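Local coordinates for Alpha/beta hydrolase fold protein (PDB 4G9E), which hydrolyses N-acyl homoserine lactones, bacterial quorum-sensing signals, and is held here with the ring-opened product N-butanoyl-L-homoserine, at residues A38-Q43 against V97-S102; H248-F251 against E257-A260. All blocks are in the same frame, centred on the assembly; numbering follows the deposited sequence.

How the contacts relate
Both contacts are buried and apolar where their segments meet, and both reach N-butanoyl-L-homoserine at one end, but they hold different elements. Contact 1 lies nearer the middle of the chain and joins the segment leading into helix 41-45 to the central strand 97-101; contact 2, about 10 Å away centre to centre, packs two helices that follow strand 241-243. Rings and an isoleucine methyl meet across contact 1, whereas the CB of a phenylalanine lies on a ring face in contact 2. Polar bonds tie the two together: Trp101 NE1 to the carbonyl O of His248 at 2.8 Å, and Gln43 NE2 to Asp259 OD1 at 3.0 Å. Ser102 and His248 stand side by side at the ligand.

Contact 1: A38-Q43 against V97-S102; sequences AIFAPQ and VVFGWS. With C4L (N-butanoyl-L-homoserine), chain C.
Strand 97-101 of the alpha/beta hydrolase sheet meets the 38-43 segment through Phe99 and Trp101, whose side chains both face Ile39 and Phe40. The far end of the Phe40 ring does most of the touching: CE1 comes to 3.7 Å from CE2 of Phe99, arriving at the edge of that ring and near its plane, while CZ rests 3.9 Å from CB of Trp101. The two phenyl planes stand at 80°. Phe40 has CG opposite its carbonyl carbon (chi1 -61°), which sends the ring across to the strand, and Ile39 CG2 sits over the centre of one ring face. That same methyl reaches Trp101 CZ3 at 3.8 Å, a branched aliphatic group filling the angle between two aromatics. The strand leads into a probable nucleophile elbow, a GxSxG turn where Gly100 lies two residues before Ser102, a residue with positive phi (64°) right before helix 103-111. Ser102 OG lies 2.6 Å from C4 of the ligand, the carboxylate carbon, closer than ordinary packing and consistent with the serine of a probable Ser-His-Glu triad. Trp101, the last strand residue, is large and apolar but for one N-H, whose partner is His248.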
loop_
_atom_site.group_PDB
_atom_site.type_symbol
_atom_site.label_atom_id
_atom_site.label_comp_id
_atom_site.label_asym_id
_atom_site.label_seq_id
_atom_site.Cartn_x
_atom_site.Cartn_y
_atom_site.Cartn_z
ATOM N N ALA A 38 -8.421 0.594 -7.727
ATOM C CA ALA A 38 -8.556 1.122 -9.087
ATOM C C ALA A 38 -7.369 2.006 -9.475
ATOM O O ALA A 38 -7.075 2.175 -10.660
ATOM C CB ALA A 38 -9.863 1.890 -9.220
ATOM N N ILE A 39 -6.675 2.551 -8.476
ATOM C CA ILE A 39 -5.524 3.427 -8.710
ATOM C C ILE A 39 -4.388 2.679 -9.411
ATOM O O ILE A 39 -3.514 3.288 -10.027
ATOM C CB ILE A 39 -5.015 4.057 -7.372
ATOM C CG1 ILE A 39 -4.245 5.361 -7.619
ATOM C CG2 ILE A 39 -4.172 3.075 -6.577
ATOM C CD1 ILE A 39 -5.103 6.513 -8.084
ATOM N N PHE A 40 -4.412 1.352 -9.325
ATOM C CA PHE A 40 -3.361 0.518 -9.904
ATOM C C PHE A 40 -3.666 0.074 -11.332
ATOM O O PHE A 40 -3.065 -0.872 -11.842
ATOM C CB PHE A 40 -3.094 -0.692 -9.009
ATOM C CG PHE A 40 -2.617 -0.318 -7.635
ATOM C CD1 PHE A 40 -1.530 0.528 -7.471
ATOM C CD2 PHE A 40 -3.257 -0.801 -6.502
ATOM C CE1 PHE A 40 -1.077 0.879 -6.212
ATOM C CE2 PHE A 40 -2.811 -0.452 -5.237
ATOM C CZ PHE A 40 -1.723 0.385 -5.086
ATOM N N ALA A 41 -4.582 0.775 -11.986
ATOM C CA ALA A 41 -4.867 0.535 -13.399
ATOM C C ALA A 41 -3.617 0.315 -14.268
ATOM O O ALA A 41 -3.610 -0.575 -15.112
ATOM C CB ALA A 41 -5.718 1.669 -13.966
ATOM N N PRO A 42 -2.559 1.132 -14.091
ATOM C CA PRO A 42 -1.405 0.921 -14.984
ATOM C C PRO A 42 -0.790 -0.474 -14.854
ATOM O O PRO A 42 -0.317 -1.035 -15.842
ATOM C CB PRO A 42 -0.404 1.987 -14.526
ATOM C CG PRO A 42 -1.249 3.057 -13.915
ATOM C CD PRO A 42 -2.393 2.332 -13.254
ATOM N N GLN A 43 -0.795 -1.019 -13.643
ATOM C CA GLN A 43 -0.267 -2.351 -13.400
ATOM C C GLN A 43 -1.286 -3.421 -13.766
ATOM O O GLN A 43 -0.944 -4.391 -14.439
ATOM C CB GLN A 43 0.196 -2.495 -11.951
ATOM C CG GLN A 43 1.477 -1.732 -11.655
ATOM C CD GLN A 43 1.280 -0.229 -11.638
ATOM O OE1 GLN A 43 0.324 0.267 -11.049
ATOM N NE2 GLN A 43 2.184 0.499 -12.286
ATOM N N VAL A 97 3.585 -12.089 -3.621
ATOM C CA VAL A 97 4.407 -10.910 -3.378
ATOM C C VAL A 97 3.436 -9.781 -3.045
ATOM O O VAL A 97 2.348 -9.719 -3.617
ATOM C CB VAL A 97 5.242 -10.546 -4.636
ATOM C CG1 VAL A 97 6.039 -9.260 -4.424
ATOM C CG2 VAL A 97 6.167 -11.706 -5.007
ATOM N N VAL A 98 3.805 -8.916 -2.102
ATOM C CA VAL A 98 2.937 -7.803 -1.721
ATOM C C VAL A 98 3.592 -6.483 -2.090
ATOM O O VAL A 98 4.766 -6.264 -1.794
ATOM C CB VAL A 98 2.581 -7.843 -0.215
ATOM C CG1 VAL A 98 1.741 -6.622 0.178
ATOM C CG2 VAL A 98 1.849 -9.144 0.094
ATOM N N PHE A 99 2.827 -5.625 -2.761
ATOM C CA PHE A 99 3.209 -4.241 -2.974
ATOM C C PHE A 99 2.257 -3.372 -2.164
ATOM O O PHE A 99 1.044 -3.456 -2.343
ATOM C CB PHE A 99 3.118 -3.843 -4.454
ATOM C CG PHE A 99 3.230 -2.365 -4.657
ATOM C CD1 PHE A 99 4.453 -1.739 -4.510
ATOM C CD2 PHE A 99 2.103 -1.584 -4.892
ATOM C CE1 PHE A 99 4.566 -0.365 -4.641
ATOM C CE2 PHE A 99 2.210 -0.208 -5.028
ATOM C CZ PHE A 99 3.441 0.399 -4.900
ATOM N N GLY A 100 2.800 -2.530 -1.292
ATOM C CA GLY A 100 1.968 -1.639 -0.505
ATOM C C GLY A 100 2.310 -0.191 -0.772
ATOM O O GLY A 100 3.469 0.215 -0.646
ATOM N N TRP A 101 1.286 0.578 -1.125
ATOM C CA TRP A 101 1.427 1.999 -1.392
ATOM C C TRP A 101 1.000 2.802 -0.166
ATOM O O TRP A 101 -0.189 2.862 0.160
ATOM C CB TRP A 101 0.572 2.398 -2.596
ATOM C CG TRP A 101 0.592 3.864 -2.867
ATOM C CD1 TRP A 101 1.666 4.704 -2.759
ATOM C CD2 TRP A 101 -0.517 4.671 -3.267
ATOM N NE1 TRP A 101 1.280 5.993 -3.065
ATOM C CE2 TRP A 101 -0.051 5.995 -3.389
ATOM C CE3 TRP A 101 -1.852 4.395 -3.559
ATOM C CZ2 TRP A 101 -0.882 7.045 -3.779
ATOM C CZ3 TRP A 101 -2.676 5.439 -3.942
ATOM C CH2 TRP A 101 -2.191 6.747 -4.042
ATOM N N SER A 102 1.985 3.410 0.496
ATOM C CA SER A 102 1.780 4.383 1.551
ATOM C C SER A 102 1.081 3.717 2.738
ATOM O O SER A 102 1.680 2.843 3.344
ATOM C CB SER A 102 1.084 5.629 1.008
ATOM O OG SER A 102 1.285 6.704 1.908
HETATM O O1 C4L C . -1.052 8.060 0.968
HETATM C C4 C4L C . -1.182 7.557 2.110
HETATM O O2 C4L C . -1.612 6.399 2.307
HETATM C C3 C4L C . -0.831 8.386 3.323
HETATM C C2 C4L C . 0.202 9.468 2.983
HETATM C C1 C4L C . 0.218 10.592 4.007
HETATM O O3 C4L C . -0.968 11.391 3.880
HETATM N N1 C4L C . -0.287 7.572 4.416
HETATM C C5 C4L C . -0.995 7.274 5.510
HETATM O O4 C4L C . -2.140 7.663 5.699
HETATM C C6 C4L C . -0.307 6.424 6.554
HETATM C C7 C4L C . -0.506 7.055 7.928
HETATM C C8 C4L C . 0.167 8.416 8.050
#

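Contact 2: H248-F251 against E257-A260; sequences HAPF and EFDA. With C4L (N-butanoyl-L-homoserine), chain C.
The Phe258 ring takes CB of Phe251 over one face, a CH-pi contact with CB 3.6 Å from the ring centroid and 16° off its normal. CD2 and CE2 of Phe258 both lie 3.5 Å from that CB. Over one face of the Phe251 ring, offset toward the rim, is Ala249 O, and the ring meets Trp101 edge-to-face. The His248 ring is used at its edge: NE2 donates, near the ring plane, to O1 of N-butanoyl-L-homoserine at 2.8 Å and 161°, while ND1 is held by Glu219, consistent with a Ser-His-Glu triad. Phe258 holds CG trans to its own N (chi1 172°), which lays the ring against Phe251 CA and CB, where an apolar group buries no polar atom of its own; its CB lies 3.6 Å from Pro250 O. Pro250, without an N-H to leave unpaired, fits the first turn of its helix. Replacing Phe258 by alanine would strip the ring from Phe251 CB and is likely to open a gap between it and Phe99. Helix 250-253 lies against the start of helix 255-270, with Phe258 edge-to-face to Phe99 of strand 97-101 and Pro250 on Ile243 of strand 241-243 and Thr124 of strand 120-124.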
loop_
_atom_site.group_PDB
_atom_site.type_symbol
_atom_site.label_atom_id
_atom_site.label_comp_id
_atom_site.label_asym_id
_atom_site.label_seq_id
_atom_site.Cartn_x
_atom_site.Cartn_y
_atom_site.Cartn_z
ATOM N N HIS A 248 4.573 10.961 -4.794
ATOM C CA HIS A 248 4.030 9.951 -3.897
ATOM C C HIS A 248 3.542 8.686 -4.604
ATOM O O HIS A 248 3.372 7.662 -3.950
ATOM C CB HIS A 248 2.861 10.547 -3.118
ATOM C CG HIS A 248 2.426 9.742 -1.930
ATOM N ND1 HIS A 248 3.299 9.293 -0.958
ATOM C CD2 HIS A 248 1.190 9.369 -1.524
ATOM C CE1 HIS A 248 2.618 8.665 -0.012
ATOM N NE2 HIS A 248 1.337 8.699 -0.331
ATOM N N ALA A 249 3.291 8.758 -5.909
ATOM C CA ALA A 249 2.630 7.662 -6.607
ATOM C C ALA A 249 3.365 7.298 -7.897
ATOM O O ALA A 249 2.799 7.391 -8.991
ATOM C CB ALA A 249 1.188 8.015 -6.910
ATOM N N PRO A 250 4.629 6.863 -7.786
ATOM C CA PRO A 250 5.408 6.623 -9.007
ATOM C C PRO A 250 4.816 5.549 -9.921
ATOM O O PRO A 250 5.102 5.562 -11.113
ATOM C CB PRO A 250 6.782 6.206 -8.478
ATOM C CG PRO A 250 6.530 5.771 -7.043
ATOM C CD PRO A 250 5.435 6.679 -6.569
ATOM N N PHE A 251 4.023 4.630 -9.375
ATOM C CA PHE A 251 3.389 3.590 -10.176
ATOM C C PHE A 251 2.422 4.159 -11.220
ATOM O O PHE A 251 2.135 3.494 -12.211
ATOM C CB PHE A 251 2.677 2.583 -9.268
ATOM C CG PHE A 251 1.632 3.218 -8.410
ATOM C CD1 PHE A 251 0.353 3.411 -8.906
ATOM C CD2 PHE A 251 1.934 3.686 -7.134
ATOM C CE1 PHE A 251 -0.610 4.041 -8.148
ATOM C CE2 PHE A 251 0.973 4.332 -6.378
ATOM C CZ PHE A 251 -0.301 4.505 -6.883
ATOM N N GLU A 257 9.183 3.276 -15.479
ATOM C CA GLU A 257 10.308 3.182 -14.557
ATOM C C GLU A 257 9.940 2.408 -13.291
ATOM O O GLU A 257 10.706 1.565 -12.813
ATOM C CB GLU A 257 10.853 4.563 -14.203
ATOM C CG GLU A 257 12.137 4.498 -13.403
ATOM C CD GLU A 257 12.913 5.793 -13.423
ATOM O OE1 GLU A 257 13.834 5.936 -12.596
ATOM O OE2 GLU A 257 12.607 6.662 -14.264
ATOM N N PHE A 258 8.761 2.685 -12.749
ATOM C CA PHE A 258 8.297 1.950 -11.584
ATOM C C PHE A 258 8.158 0.456 -11.904
ATOM O O PHE A 258 8.584 -0.401 -11.127
ATOM C CB PHE A 258 6.966 2.510 -11.088
ATOM C CG PHE A 258 6.347 1.674 -10.001
ATOM C CD1 PHE A 258 6.717 1.837 -8.676
ATOM C CD2 PHE A 258 5.438 0.678 -10.321
ATOM C CE1 PHE A 258 6.164 1.028 -7.687
ATOM C CE2 PHE A 258 4.891 -0.132 -9.354
ATOM C CZ PHE A 258 5.248 0.044 -8.036
ATOM N N ASP A 259 7.557 0.154 -13.050
ATOM C CA ASP A 259 7.317 -1.228 -13.438
ATOM C C ASP A 259 8.619 -1.997 -13.620
ATOM O O ASP A 259 8.646 -3.205 -13.410
ATOM C CB ASP A 259 6.495 -1.320 -14.727
ATOM C CG ASP A 259 5.028 -0.980 -14.530
ATOM O OD1 ASP A 259 4.565 -0.871 -13.376
ATOM O OD2 ASP A 259 4.328 -0.845 -15.561
ATOM N N ALA A 260 9.691 -1.321 -14.028
ATOM C CA ALA A 260 10.989 -1.986 -14.113
ATOM C C ALA A 260 11.384 -2.541 -12.742
ATOM O O ALA A 260 11.818 -3.690 -12.627
ATOM C CB ALA A 260 12.054 -1.030 -14.641
HETATM O O1 C4L C . -1.052 8.060 0.968
HETATM C C4 C4L C . -1.182 7.557 2.110
HETATM O O2 C4L C . -1.612 6.399 2.307
HETATM C C3 C4L C . -0.831 8.386 3.323
HETATM C C2 C4L C . 0.202 9.468 2.983
HETATM C C1 C4L C . 0.218 10.592 4.007
HETATM O O3 C4L C . -0.968 11.391 3.880
HETATM N N1 C4L C . -0.287 7.572 4.416
HETATM C C5 C4L C . -0.995 7.274 5.510
HETATM O O4 C4L C . -2.140 7.663 5.699
HETATM C C6 C4L C . -0.307 6.424 6.554
HETATM C C7 C4L C . -0.506 7.055 7.928
HETATM C C8 C4L C . 0.167 8.416 8.050
#